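PDB 4DZH: amidohydrolase from Xanthomonas campestris pv. campestris, which probably deaminates 5'-methylthioadenosine and related adenosine compounds, as a zinc-dependent hydrolase of the amidohydrolase superfamily. Local coordinates for residues Val206-Phe211 and Leu251-Leu256; Cys14-Glu19 and Pro60-Ser65; Val149-Gly154 and Asp190-Ser195; Pro25-Ala30 and Thr352-Thr357. One frame throughout, in Å; residues are numbered along the deposited sequence.

Interaction 1: residues Val206-Phe211 and Leu251-Leu256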
loop_
_atom_site.group_PDB
_atom_site.type_symbol
_atom_site.label_atom_id
_atom_site.label_comp_id
_atom_site.label_asym_id
_atom_site.label_seq_id
_atom_site.Cartn_x
_atom_site.Cartn_y
_atom_site.Cartn_z
ATOM N N VAL A 206 -27.539 -18.055 -3.637
ATOM C CA VAL A 206 -28.798 -17.454 -4.025
ATOM C C VAL A 206 -29.411 -18.349 -5.103
ATOM O O VAL A 206 -28.834 -18.523 -6.180
ATOM C CB VAL A 206 -28.632 -16.018 -4.571
ATOM C CG1 VAL A 206 -29.964 -15.463 -5.079
ATOM C CG2 VAL A 206 -28.041 -15.088 -3.502
ATOM N N ASN A 207 -30.589 -18.903 -4.819
ATOM C CA ASN A 207 -31.190 -19.825 -5.777
ATOM C C ASN A 207 -31.859 -19.116 -6.974
ATOM O O ASN A 207 -32.004 -17.897 -6.976
ATOM C CB ASN A 207 -32.096 -20.837 -5.069
ATOM C CG ASN A 207 -33.353 -20.203 -4.437
ATOM O OD1 ASN A 207 -33.798 -19.119 -4.824
ATOM N ND2 ASN A 207 -33.941 -20.907 -3.467
ATOM N N ASP A 208 -32.229 -19.868 -8.010
ATOM C CA ASP A 208 -32.817 -19.265 -9.206
ATOM C C ASP A 208 -34.082 -18.421 -8.930
ATOM O O ASP A 208 -34.292 -17.369 -9.546
ATOM C CB ASP A 208 -33.193 -20.368 -10.195
ATOM C CG ASP A 208 -31.998 -20.874 -10.969
ATOM O OD1 ASP A 208 -30.857 -20.429 -10.656
ATOM O OD2 ASP A 208 -32.179 -21.704 -11.901
ATOM N N ALA A 209 -34.956 -18.910 -8.041
ATOM C CA ALA A 209 -36.186 -18.208 -7.695
ATOM C C ALA A 209 -35.915 -16.870 -7.002
ATOM O O ALA A 209 -36.570 -15.881 -7.303
ATOM C CB ALA A 209 -37.059 -19.100 -6.830
ATOM N N ASN A 210 -34.948 -16.855 -6.086
ATOM C CA ASN A 210 -34.540 -15.616 -5.435
ATOM C C ASN A 210 -33.908 -14.632 -6.426
ATOM O O ASN A 210 -34.128 -13.419 -6.329
ATOM C CB ASN A 210 -33.605 -15.903 -4.261
ATOM C CG ASN A 210 -34.373 -16.354 -3.027
ATOM O OD1 ASN A 210 -35.569 -16.078 -2.905
ATOM N ND2 ASN A 210 -33.694 -17.034 -2.113
ATOM N N PHE A 211 -33.155 -15.157 -7.397
ATOM C CA PHE A 211 -32.533 -14.296 -8.411
ATOM C C PHE A 211 -33.624 -13.716 -9.301
ATOM O O PHE A 211 -33.581 -12.545 -9.705
ATOM C CB PHE A 211 -31.491 -15.066 -9.259
ATOM C CG PHE A 211 -30.085 -14.901 -8.767
ATOM C CD1 PHE A 211 -29.554 -13.638 -8.464
ATOM C CD2 PHE A 211 -29.291 -16.010 -8.590
ATOM C CE1 PHE A 211 -28.248 -13.518 -8.011
ATOM C CE2 PHE A 211 -28.003 -15.898 -8.145
ATOM C CZ PHE A 211 -27.469 -14.638 -7.858
ATOM N N LEU A 251 -26.427 -16.327 -14.766
ATOM C CA LEU A 251 -27.008 -15.023 -14.465
ATOM C C LEU A 251 -27.571 -14.359 -15.720
ATOM O O LEU A 251 -28.586 -13.665 -15.660
ATOM C CB LEU A 251 -25.947 -14.110 -13.858
ATOM C CG LEU A 251 -25.378 -14.493 -12.473
ATOM C CD1 LEU A 251 -24.114 -13.714 -12.163
ATOM C CD2 LEU A 251 -26.391 -14.287 -11.360
ATOM N N ASP A 252 -26.911 -14.587 -16.854
ATOM C CA ASP A 252 -27.381 -14.062 -18.140
ATOM C C ASP A 252 -28.758 -14.659 -18.485
ATOM O O ASP A 252 -29.674 -13.939 -18.854
ATOM C CB ASP A 252 -26.348 -14.341 -19.241
ATOM C CG ASP A 252 -26.742 -13.743 -20.597
ATOM O OD1 ASP A 252 -27.716 -12.973 -20.638
ATOM O OD2 ASP A 252 -26.064 -14.023 -21.618
ATOM N N ARG A 253 -28.900 -15.973 -18.332
ATOM C CA ARG A 253 -30.176 -16.616 -18.599
ATOM C C ARG A 253 -31.240 -16.191 -17.570
ATOM O O ARG A 253 -32.420 -16.120 -17.893
ATOM C CB ARG A 253 -30.015 -18.142 -18.671
ATOM C CG ARG A 253 -30.047 -18.863 -17.323
ATOM C CD ARG A 253 -30.388 -20.363 -17.419
ATOM N NE ARG A 253 -29.757 -21.085 -16.313
ATOM C CZ ARG A 253 -30.297 -21.241 -15.102
ATOM N NH1 ARG A 253 -31.503 -20.753 -14.828
ATOM N NH2 ARG A 253 -29.620 -21.901 -14.161
ATOM N N LEU A 254 -30.824 -15.870 -16.340
ATOM C CA LEU A 254 -31.752 -15.382 -15.322
ATOM C C LEU A 254 -32.153 -13.914 -15.542
ATOM O O LEU A 254 -33.053 -13.407 -14.872
ATOM C CB LEU A 254 -31.175 -15.563 -13.900
ATOM C CG LEU A 254 -31.036 -17.027 -13.450
ATOM C CD1 LEU A 254 -30.200 -17.147 -12.195
ATOM C CD2 LEU A 254 -32.447 -17.643 -13.254
ATOM N N GLY A 255 -31.488 -13.247 -16.484
ATOM C CA GLY A 255 -31.773 -11.857 -16.798
ATOM C C GLY A 255 -31.101 -10.840 -15.889
ATOM O O GLY A 255 -31.596 -9.726 -15.719
ATOM N N LEU A 256 -29.972 -11.217 -15.300
ATOM C CA LEU A 256 -29.295 -10.315 -14.361
ATOM C C LEU A 256 -28.068 -9.594 -14.887
ATOM O O LEU A 256 -27.480 -8.778 -14.168
ATOM C CB LEU A 256 -28.971 -11.033 -13.058
ATOM C CG LEU A 256 -30.216 -10.954 -12.175
ATOM C CD1 LEU A 256 -30.976 -12.268 -12.160
ATOM C CD2 LEU A 256 -29.877 -10.466 -10.773
#
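The ring of Phe211 is gripped between two aliphatic groups. Leu251 CD2 sits over one face as a CH-pi contact, 3.9 Å from the ring centroid and 19° off the normal, displaced toward the CZ rim. Val206 CG1, from the same segment as the ring, lies over the centre of the opposite face. Leu254 crosses Phe211 at about a right angle. Its CG lies opposite the carbonyl carbon (chi1 -68°), which brings CD1 to Phe211 CB at 3.8 Å.

The contact packs the first turn of helix 208-221 against the last turn of helix 247-254, beside strand 225-229 of the TIM-barrel fold. Asn207 caps the first helix, its OD1 accepting from Asn210 N. Gly255 ends the second in a Schellman motif. Leu227 of strand 225-229 touches both Phe211 and Leu251.

At the exposed Arg253 a salt bridge joins Asp208 OD2 and Arg253 NH1 at 3.2 Å. The carboxylate and guanidinium planes are 66° apart: the oxygen lies in the guanidinium plane, but the nitrogen comes from above the carboxylate. Asp208 OD1 pairs with Arg250, and Arg253 NE donates to Gln245.

Interaction 2: residues Cys14-Glu19 and Pro60-Ser65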
loop_
_atom_site.group_PDB
_atom_site.type_symbol
_atom_site.label_atom_id
_atom_site.label_comp_id
_atom_site.label_asym_id
_atom_site.label_seq_id
_atom_site.Cartn_x
_atom_site.Cartn_y
_atom_site.Cartn_z
ATOM N N CYS A 14 -21.446 33.364 -2.223
ATOM C CA CYS A 14 -21.548 31.913 -2.256
ATOM C C CYS A 14 -21.212 31.457 -0.835
ATOM O O CYS A 14 -20.727 32.258 -0.028
ATOM C CB CYS A 14 -20.586 31.331 -3.286
ATOM S SG CYS A 14 -18.808 31.466 -2.864
ATOM N N ASP A 15 -21.486 30.199 -0.501
ATOM C CA ASP A 15 -21.382 29.751 0.891
ATOM C C ASP A 15 -19.911 29.536 1.257
ATOM O O ASP A 15 -19.427 29.963 2.325
ATOM C CB ASP A 15 -22.078 28.378 1.086
ATOM C CG ASP A 15 -23.615 28.449 1.056
ATOM O OD1 ASP A 15 -24.194 29.555 1.049
ATOM O OD2 ASP A 15 -24.250 27.367 1.056
ATOM N N LEU A 16 -19.208 28.854 0.361
ATOM C CA LEU A 16 -17.852 28.406 0.644
ATOM C C LEU A 16 -17.000 28.524 -0.616
ATOM O O LEU A 16 -17.469 28.197 -1.715
ATOM C CB LEU A 16 -17.908 26.936 1.088
ATOM C CG LEU A 16 -16.619 26.167 1.348
ATOM C CD1 LEU A 16 -15.862 26.673 2.584
ATOM C CD2 LEU A 16 -16.936 24.698 1.517
ATOM N N LEU A 17 -15.782 29.015 -0.466
ATOM C CA LEU A 17 -14.793 28.975 -1.529
ATOM C C LEU A 17 -13.576 28.196 -1.012
ATOM O O LEU A 17 -12.999 28.554 0.016
ATOM C CB LEU A 17 -14.361 30.398 -1.918
ATOM C CG LEU A 17 -13.315 30.425 -3.036
ATOM C CD1 LEU A 17 -13.960 30.007 -4.343
ATOM C CD2 LEU A 17 -12.637 31.759 -3.165
ATOM N N ILE A 18 -13.182 27.139 -1.707
ATOM C CA ILE A 18 -11.994 26.370 -1.312
ATOM C C ILE A 18 -10.918 26.699 -2.307
ATOM O O ILE A 18 -11.064 26.386 -3.475
ATOM C CB ILE A 18 -12.253 24.824 -1.345
ATOM C CG1 ILE A 18 -13.380 24.464 -0.398
ATOM C CG2 ILE A 18 -10.987 24.036 -0.951
ATOM C CD1 ILE A 18 -14.001 23.089 -0.663
ATOM N N GLU A 19 -9.835 27.337 -1.856
ATOM C CA GLU A 19 -8.707 27.601 -2.751
ATOM C C GLU A 19 -7.620 26.571 -2.535
ATOM O O GLU A 19 -7.245 26.317 -1.395
ATOM C CB GLU A 19 -8.124 29.001 -2.518
ATOM C CG GLU A 19 -9.134 30.152 -2.649
ATOM C CD GLU A 19 -8.541 31.450 -2.135
ATOM O OE1 GLU A 19 -7.437 31.402 -1.498
ATOM O OE2 GLU A 19 -9.174 32.512 -2.362
ATOM N N PRO A 60 -17.452 34.901 -0.623
ATOM C CA PRO A 60 -17.791 33.657 0.085
ATOM C C PRO A 60 -18.109 33.919 1.547
ATOM O O PRO A 60 -17.377 34.700 2.144
ATOM C CB PRO A 60 -16.481 32.845 0.024
ATOM C CG PRO A 60 -15.649 33.477 -1.042
ATOM C CD PRO A 60 -16.060 34.929 -1.105
ATOM N N ALA A 61 -19.099 33.239 2.131
ATOM C CA ALA A 61 -19.363 33.396 3.568
ATOM C C ALA A 61 -18.147 32.905 4.356
ATOM O O ALA A 61 -17.813 33.443 5.417
ATOM C CB ALA A 61 -20.619 32.619 3.980
ATOM N N ARG A 62 -17.486 31.883 3.827
ATOM C CA ARG A 62 -16.230 31.398 4.397
ATOM C C ARG A 62 -15.290 30.906 3.277
ATOM O O ARG A 62 -15.746 30.389 2.249
ATOM C CB ARG A 62 -16.486 30.310 5.461
ATOM C CG ARG A 62 -17.434 29.193 5.008
ATOM C CD ARG A 62 -17.641 28.058 6.058
ATOM N NE ARG A 62 -18.633 28.437 7.066
ATOM C CZ ARG A 62 -19.168 27.623 7.967
ATOM N NH1 ARG A 62 -20.055 28.099 8.846
ATOM N NH2 ARG A 62 -18.839 26.337 7.976
ATOM N N THR A 63 -13.983 31.093 3.471
ATOM C CA THR A 63 -12.990 30.672 2.477
ATOM C C THR A 63 -12.027 29.702 3.146
ATOM O O THR A 63 -11.637 29.936 4.288
ATOM C CB THR A 63 -12.158 31.860 1.954
ATOM O OG1 THR A 63 -13.016 32.770 1.247
ATOM C CG2 THR A 63 -11.039 31.391 1.016
ATOM N N VAL A 64 -11.671 28.618 2.442
ATOM C CA VAL A 64 -10.666 27.647 2.897
ATOM C C VAL A 64 -9.502 27.676 1.928
ATOM O O VAL A 64 -9.669 27.424 0.732
ATOM C CB VAL A 64 -11.279 26.224 2.953
ATOM C CG1 VAL A 64 -10.200 25.165 3.267
ATOM C CG2 VAL A 64 -12.406 26.189 3.957
ATOM N N SER A 65 -8.309 28.000 2.419
ATOM C CA SER A 65 -7.192 28.110 1.516
ATOM C C SER A 65 -6.184 27.020 1.833
ATOM O O SER A 65 -5.693 26.931 2.965
ATOM C CB SER A 65 -6.521 29.473 1.633
ATOM O OG SER A 65 -5.637 29.464 2.720
#
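Two parallel strands pair at the edge of a small mixed sheet, apart from the catalytic barrel. Strand 63-66 is an outermost strand of this sheet within the chain, and strand 16-20 lies between it and strand 36-41. The axes of segments 16-19 and 63-65 approach to 4.6 Å, with 10° between their directions. Leu17 N donates to Arg62 O at 3.0 Å, and Leu17 O accepts from Val64 N at 2.8 Å. Glu19 N then donates to Val64 O. Before the regular pairing the chain turns a corner, where Ala61 N donates to Cys14 O and Arg62 N to Asp15 O. Asp15 and Leu16 both face Val40 of the next strand, a classic beta bulge.

Leu16, Ile18 and Val64 share one face, which Trp414 of strand 410-415 covers. There Leu16 CG lies anti to the backbone N (chi1 175°), and its CD1 meets Val64 CG2 at 3.8 Å.

The other face carries Leu17, Glu19, Thr63 and Ser65; Cys14 and Pro60 lie just before it. Glu19 runs extended beyond CG, over Thr63 CG2, and its OE1 forms a salt bridge with Arg55. Cys14 SG rests on Pro60 CB at 4.0 Å. Leu17 and Pro60 point the same way and lie side by side, pressed closer than usual van der Waals contact, with Leu17 CB 3.5 Å from Pro60 CG.

Interaction 3: residues Val149-Gly154 and Asp190-Ser195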
loop_
_atom_site.group_PDB
_atom_site.type_symbol
_atom_site.label_atom_id
_atom_site.label_comp_id
_atom_site.label_asym_id
_atom_site.label_seq_id
_atom_site.Cartn_x
_atom_site.Cartn_y
_atom_site.Cartn_z
ATOM N N VAL A 149 -27.180 5.101 10.127
ATOM C CA VAL A 149 -25.858 5.517 10.587
ATOM C C VAL A 149 -25.145 6.392 9.579
ATOM O O VAL A 149 -24.668 7.453 9.928
ATOM C CB VAL A 149 -24.963 4.328 10.970
ATOM C CG1 VAL A 149 -23.547 4.796 11.253
ATOM C CG2 VAL A 149 -25.544 3.629 12.168
ATOM N N TYR A 150 -25.119 5.975 8.311
ATOM C CA TYR A 150 -24.534 6.826 7.279
ATOM C C TYR A 150 -25.239 8.206 7.210
ATOM O O TYR A 150 -24.558 9.228 7.139
ATOM C CB TYR A 150 -24.570 6.130 5.917
ATOM C CG TYR A 150 -23.542 5.005 5.791
ATOM C CD1 TYR A 150 -22.184 5.208 5.993
ATOM C CD2 TYR A 150 -23.955 3.729 5.424
ATOM C CE1 TYR A 150 -21.265 4.184 5.852
ATOM C CE2 TYR A 150 -23.020 2.708 5.275
ATOM C CZ TYR A 150 -21.701 2.943 5.499
ATOM O OH TYR A 150 -20.731 1.954 5.367
ATOM N N LYS A 151 -26.578 8.201 7.228
ATOM C CA LYS A 151 -27.373 9.430 7.103
ATOM C C LYS A 151 -27.027 10.326 8.285
ATOM O O LYS A 151 -26.755 11.508 8.104
ATOM C CB LYS A 151 -28.853 9.108 7.099
ATOM C CG LYS A 151 -29.726 10.364 6.969
ATOM C CD LYS A 151 -29.415 11.101 5.670
ATOM C CE LYS A 151 -30.337 12.351 5.486
ATOM N NZ LYS A 151 -30.452 12.778 4.072
ATOM N N GLN A 152 -26.993 9.769 9.495
ATOM C CA GLN A 152 -26.704 10.593 10.698
ATOM C C GLN A 152 -25.324 11.287 10.600
ATOM O O GLN A 152 -25.122 12.429 11.067
ATOM C CB GLN A 152 -26.787 9.689 11.945
ATOM C CG GLN A 152 -26.401 10.338 13.282
ATOM C CD GLN A 152 -25.909 9.302 14.303
ATOM O OE1 GLN A 152 -26.276 8.116 14.227
ATOM N NE2 GLN A 152 -25.055 9.744 15.255
ATOM N N HIS A 153 -24.354 10.617 9.975
ATOM C CA HIS A 153 -23.030 11.175 9.861
ATOM C C HIS A 153 -22.831 12.010 8.609
ATOM O O HIS A 153 -21.698 12.488 8.330
ATOM C CB HIS A 153 -21.957 10.059 9.895
ATOM C CG HIS A 153 -21.758 9.470 11.253
ATOM N ND1 HIS A 153 -22.559 8.476 11.756
ATOM C CD2 HIS A 153 -20.907 9.815 12.249
ATOM C CE1 HIS A 153 -22.178 8.190 12.994
ATOM N NE2 HIS A 153 -21.185 8.993 13.315
ATOM N N GLY A 154 -23.890 12.158 7.826
ATOM C CA GLY A 154 -23.753 12.847 6.564
ATOM C C GLY A 154 -22.857 12.207 5.524
ATOM O O GLY A 154 -22.203 12.905 4.766
ATOM N N ASP A 190 -35.783 8.815 -2.686
ATOM C CA ASP A 190 -35.510 10.229 -2.891
ATOM C C ASP A 190 -34.682 10.902 -1.803
ATOM O O ASP A 190 -34.722 12.130 -1.669
ATOM C CB ASP A 190 -36.809 11.015 -3.105
ATOM C CG ASP A 190 -37.647 10.445 -4.233
ATOM O OD1 ASP A 190 -37.084 10.152 -5.316
ATOM O OD2 ASP A 190 -38.867 10.269 -4.035
ATOM N N ASP A 191 -33.888 10.136 -1.045
ATOM C CA ASP A 191 -32.999 10.794 -0.098
ATOM C C ASP A 191 -31.758 11.250 -0.858
ATOM O O ASP A 191 -31.277 10.529 -1.738
ATOM C CB ASP A 191 -32.575 9.820 0.999
ATOM C CG ASP A 191 -31.827 10.509 2.121
ATOM O OD1 ASP A 191 -30.563 10.636 2.051
ATOM O OD2 ASP A 191 -32.499 10.951 3.085
ATOM N N PRO A 192 -31.261 12.467 -0.560
ATOM C CA PRO A 192 -30.103 12.972 -1.326
ATOM C C PRO A 192 -28.752 12.294 -1.015
ATOM O O PRO A 192 -27.832 12.352 -1.834
ATOM C CB PRO A 192 -30.033 14.445 -0.915
ATOM C CG PRO A 192 -30.631 14.494 0.442
ATOM C CD PRO A 192 -31.737 13.453 0.431
ATOM N N LEU A 193 -28.640 11.687 0.157
ATOM C CA LEU A 193 -27.402 11.033 0.578
ATOM C C LEU A 193 -27.415 9.495 0.418
ATOM O O LEU A 193 -26.377 8.912 0.076
ATOM C CB LEU A 193 -27.090 11.407 2.026
ATOM C CG LEU A 193 -26.201 12.627 2.297
ATOM C CD1 LEU A 193 -26.071 12.872 3.803
ATOM C CD2 LEU A 193 -24.828 12.514 1.639
ATOM N N ILE A 194 -28.558 8.868 0.713
ATOM C CA ILE A 194 -28.683 7.413 0.781
ATOM C C ILE A 194 -29.575 6.911 -0.332
ATOM O O ILE A 194 -30.711 7.421 -0.537
ATOM C CB ILE A 194 -29.312 6.970 2.103
ATOM C CG1 ILE A 194 -28.563 7.570 3.323
ATOM C CG2 ILE A 194 -29.441 5.424 2.150
ATOM C CD1 ILE A 194 -27.115 7.152 3.421
ATOM N N SER A 195 -29.040 5.957 -1.088
ATOM C CA SER A 195 -29.843 5.186 -2.032
ATOM C C SER A 195 -29.719 3.696 -1.692
ATOM O O SER A 195 -28.841 3.282 -0.895
ATOM C CB SER A 195 -29.409 5.452 -3.479
ATOM O OG SER A 195 -29.664 6.807 -3.830
#
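Asp191 OD1 accepts from two backbone N-H groups of its own loop and is also approached by Lys151 from across the contact. Leu193 N lies 2.9 Å from Asp191 OD1 and Ile194 N lies 3.0 Å from it. Both come on the anti side, from opposite faces of the carboxylate plane. The first bond makes an Asx turn and the second an Asx motif, and together they hold the carboxylate in place. Its other oxygen is thereby turned to the lysine: Lys151 NZ meets Asp191 OD2 at 2.9 Å on the syn side, 18° out of plane. The bond from the same NZ to OD1 is weak. The lysine and the two N-H donors would be expected to favour the ionised carboxylate.

Lys151 gets there by a bend at chi2 (60°), after which the chain runs straight on toward the loop. The two side chains come from opposite directions.

The contact joins the C-terminal end of helix 143-152 to the loop that leads into strand 194-200, in the TIM-barrel fold. In the sheet, strand 156-163 lies next to strand 194-200, and Leu193 and Ser195 bond to Ala157 through the backbone. Gly154 closes the helix in a Schellman motif, and Leu193 CD1 packs on its CA at 3.6 Å.

Deeper in, Ile194 CD1 touches Tyr150 CB at 3.7 Å, while Ile194 CG1 lies alongside Lys151 CB. Trp188 of helix 174-188 touches both Lys151 and Ile194. The Tyr150 ring leads away from the contact, and its OH bonds to Glu138 and Asn82.

Interaction 4: residues Pro25-Ala30 and Thr352-Thr357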
loop_
_atom_site.group_PDB
_atom_site.type_symbol
_atom_site.label_atom_id
_atom_site.label_comp_id
_atom_site.label_asym_id
_atom_site.label_seq_id
_atom_site.Cartn_x
_atom_site.Cartn_y
_atom_site.Cartn_z
ATOM N N PRO A 25 -10.094 17.853 -11.604
ATOM C CA PRO A 25 -11.546 17.759 -11.802
ATOM C C PRO A 25 -12.081 16.381 -12.214
ATOM O O PRO A 25 -13.290 16.184 -12.067
ATOM C CB PRO A 25 -11.810 18.792 -12.905
ATOM C CG PRO A 25 -10.529 18.783 -13.737
ATOM C CD PRO A 25 -9.401 18.548 -12.711
ATOM N N ILE A 26 -11.208 15.506 -12.714
ATOM C CA ILE A 26 -11.507 14.164 -13.228
ATOM C C ILE A 26 -12.155 14.282 -14.621
ATOM O O ILE A 26 -11.754 13.581 -15.563
ATOM C CB ILE A 26 -12.390 13.334 -12.269
ATOM C CG1 ILE A 26 -11.708 13.197 -10.900
ATOM C CG2 ILE A 26 -12.672 11.944 -12.849
ATOM C CD1 ILE A 26 -10.359 12.498 -10.922
ATOM N N GLU A 27 -13.103 15.210 -14.737
ATOM C CA GLU A 27 -13.665 15.603 -16.022
ATOM C C GLU A 27 -13.331 17.077 -16.181
ATOM O O GLU A 27 -13.782 17.893 -15.373
ATOM C CB GLU A 27 -15.187 15.370 -16.025
ATOM C CG GLU A 27 -15.581 13.913 -16.315
ATOM C CD GLU A 27 -15.042 13.450 -17.669
ATOM O OE1 GLU A 27 -14.773 14.319 -18.525
ATOM O OE2 GLU A 27 -14.885 12.234 -17.904
ATOM N N PRO A 28 -12.510 17.425 -17.184
ATOM C CA PRO A 28 -11.867 16.578 -18.208
ATOM C C PRO A 28 -10.708 15.674 -17.740
ATOM O O PRO A 28 -10.014 15.969 -16.757
ATOM C CB PRO A 28 -11.333 17.613 -19.203
ATOM C CG PRO A 28 -11.016 18.763 -18.355
ATOM C CD PRO A 28 -12.138 18.840 -17.366
ATOM N N HIS A 29 -10.501 14.590 -18.486
ATOM C CA HIS A 29 -9.546 13.543 -18.139
ATOM C C HIS A 29 -8.110 14.030 -18.216
ATOM O O HIS A 29 -7.736 14.801 -19.114
ATOM C CB HIS A 29 -9.722 12.350 -19.067
ATOM C CG HIS A 29 -8.871 11.177 -18.708
ATOM N ND1 HIS A 29 -9.126 10.386 -17.606
ATOM C CD2 HIS A 29 -7.751 10.673 -19.290
ATOM C CE1 HIS A 29 -8.204 9.438 -17.534
ATOM N NE2 HIS A 29 -7.367 9.585 -18.548
ATOM N N ALA A 30 -7.315 13.565 -17.254
ATOM C CA ALA A 30 -5.866 13.785 -17.238
ATOM C C ALA A 30 -5.471 15.240 -17.131
ATOM O O ALA A 30 -4.323 15.598 -17.423
ATOM C CB ALA A 30 -5.170 13.108 -18.424
ATOM N N THR A 352 -6.610 5.242 -13.295
ATOM C CA THR A 352 -6.872 4.639 -11.987
ATOM C C THR A 352 -7.649 5.622 -11.099
ATOM O O THR A 352 -8.617 5.242 -10.422
ATOM C CB THR A 352 -5.553 4.196 -11.285
ATOM O OG1 THR A 352 -4.862 3.213 -12.079
ATOM C CG2 THR A 352 -5.898 3.587 -9.944
ATOM N N LEU A 353 -7.210 6.881 -11.052
ATOM C CA LEU A 353 -7.912 7.878 -10.265
ATOM C C LEU A 353 -9.361 8.052 -10.770
ATOM O O LEU A 353 -10.294 8.245 -9.962
ATOM C CB LEU A 353 -7.138 9.206 -10.223
ATOM C CG LEU A 353 -7.763 10.182 -9.206
ATOM C CD1 LEU A 353 -7.580 9.706 -7.746
ATOM C CD2 LEU A 353 -7.122 11.547 -9.346
ATOM N N ARG A 354 -9.538 7.943 -12.089
ATOM C CA ARG A 354 -10.887 8.010 -12.665
ATOM C C ARG A 354 -11.774 6.891 -12.110
ATOM O O ARG A 354 -12.898 7.148 -11.693
ATOM C CB ARG A 354 -10.805 7.929 -14.192
ATOM C CG ARG A 354 -12.168 8.152 -14.917
ATOM C CD ARG A 354 -11.926 8.355 -16.406
ATOM N NE ARG A 354 -13.154 8.545 -17.225
ATOM C CZ ARG A 354 -13.697 9.743 -17.439
ATOM N NH1 ARG A 354 -13.159 10.807 -16.844
ATOM N NH2 ARG A 354 -14.787 9.891 -18.251
ATOM N N ALA A 355 -11.257 5.663 -12.099
ATOM C CA ALA A 355 -11.969 4.515 -11.550
ATOM C C ALA A 355 -12.352 4.742 -10.085
ATOM O O ALA A 355 -13.482 4.436 -9.659
ATOM C CB ALA A 355 -11.177 3.250 -11.731
ATOM N N ALA A 356 -11.403 5.278 -9.304
ATOM C CA ALA A 356 -11.623 5.532 -7.886
ATOM C C ALA A 356 -12.664 6.610 -7.564
ATOM O O ALA A 356 -13.118 6.727 -6.401
ATOM C CB ALA A 356 -10.288 5.918 -7.225
ATOM N N THR A 357 -13.064 7.412 -8.568
ATOM C CA THR A 357 -13.985 8.510 -8.305
ATOM C C THR A 357 -15.196 8.353 -9.212
ATOM O O THR A 357 -16.198 7.782 -8.792
ATOM C CB THR A 357 -13.314 9.888 -8.534
ATOM O OG1 THR A 357 -12.641 9.900 -9.818
ATOM C CG2 THR A 357 -12.311 10.148 -7.380
HETATM O O HOH W 1 -10.667 11.222 -15.248
#
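The guanidinium of Arg354 meets its partners at the edge. Ile26 O, the carboxylate carbon of Glu27 and a water all lie close to its plane. Glu27 forms a salt bridge with Arg354 through OE2. The modelled distances are too short to trust, so the exact place of OE2 is doubtful. The His29 ring stands almost perpendicular to the guanidinium, 89° between planes, and its ND1 approaches Arg354 CD obliquely at 3.7 Å.

The water ties three groups together. It donates to Ile26 O at 2.6 Å, accepts from Arg354 NH1 at 3.0 Å, and bonds to His29 ND1 at 2.9 Å. The arginine chain is extended from CG to NE, which carries its head away from the helix to the loop.

Nearer the helix, Ile26 CD1 meets Leu353 CD2 at 3.7 Å, the two side chains crossing at about a right angle. Ile26 CG1 lies 3.6 Å from Thr357 OG1, which donates a hydrogen bond to Leu353 O.

The loop after strand 22-23 thus packs on helix 349-363, just before and at a wider pi-type turn that includes Thr357. Pro73 of strand 69-80 touches both Ile26 and Thr357, and helix 326-341 meets Thr352 and Ala356.

In the fold
From the N terminus, residues 14-19 open interaction 2, and residues 25-30 open interaction 4 before interaction 2 closes at 60-65. These two therefore cross. Interaction 2 pairs strands of the small N-terminal sheet, while interaction 4 ties the loop leaving strand 22-23 to helix 349-363, late in the chain. Its long loop encloses the other two. Of these two, interaction 3 closes first, joining helix 143-152 to strand 194-200. Interaction 1 follows in series, joining helices 208-221 and 247-254; strand 194-200 leads into the first of these. No two contacts touch. Interactions 1 and 2 lie on opposite sides of the chain's centre, their centres 50 Å apart.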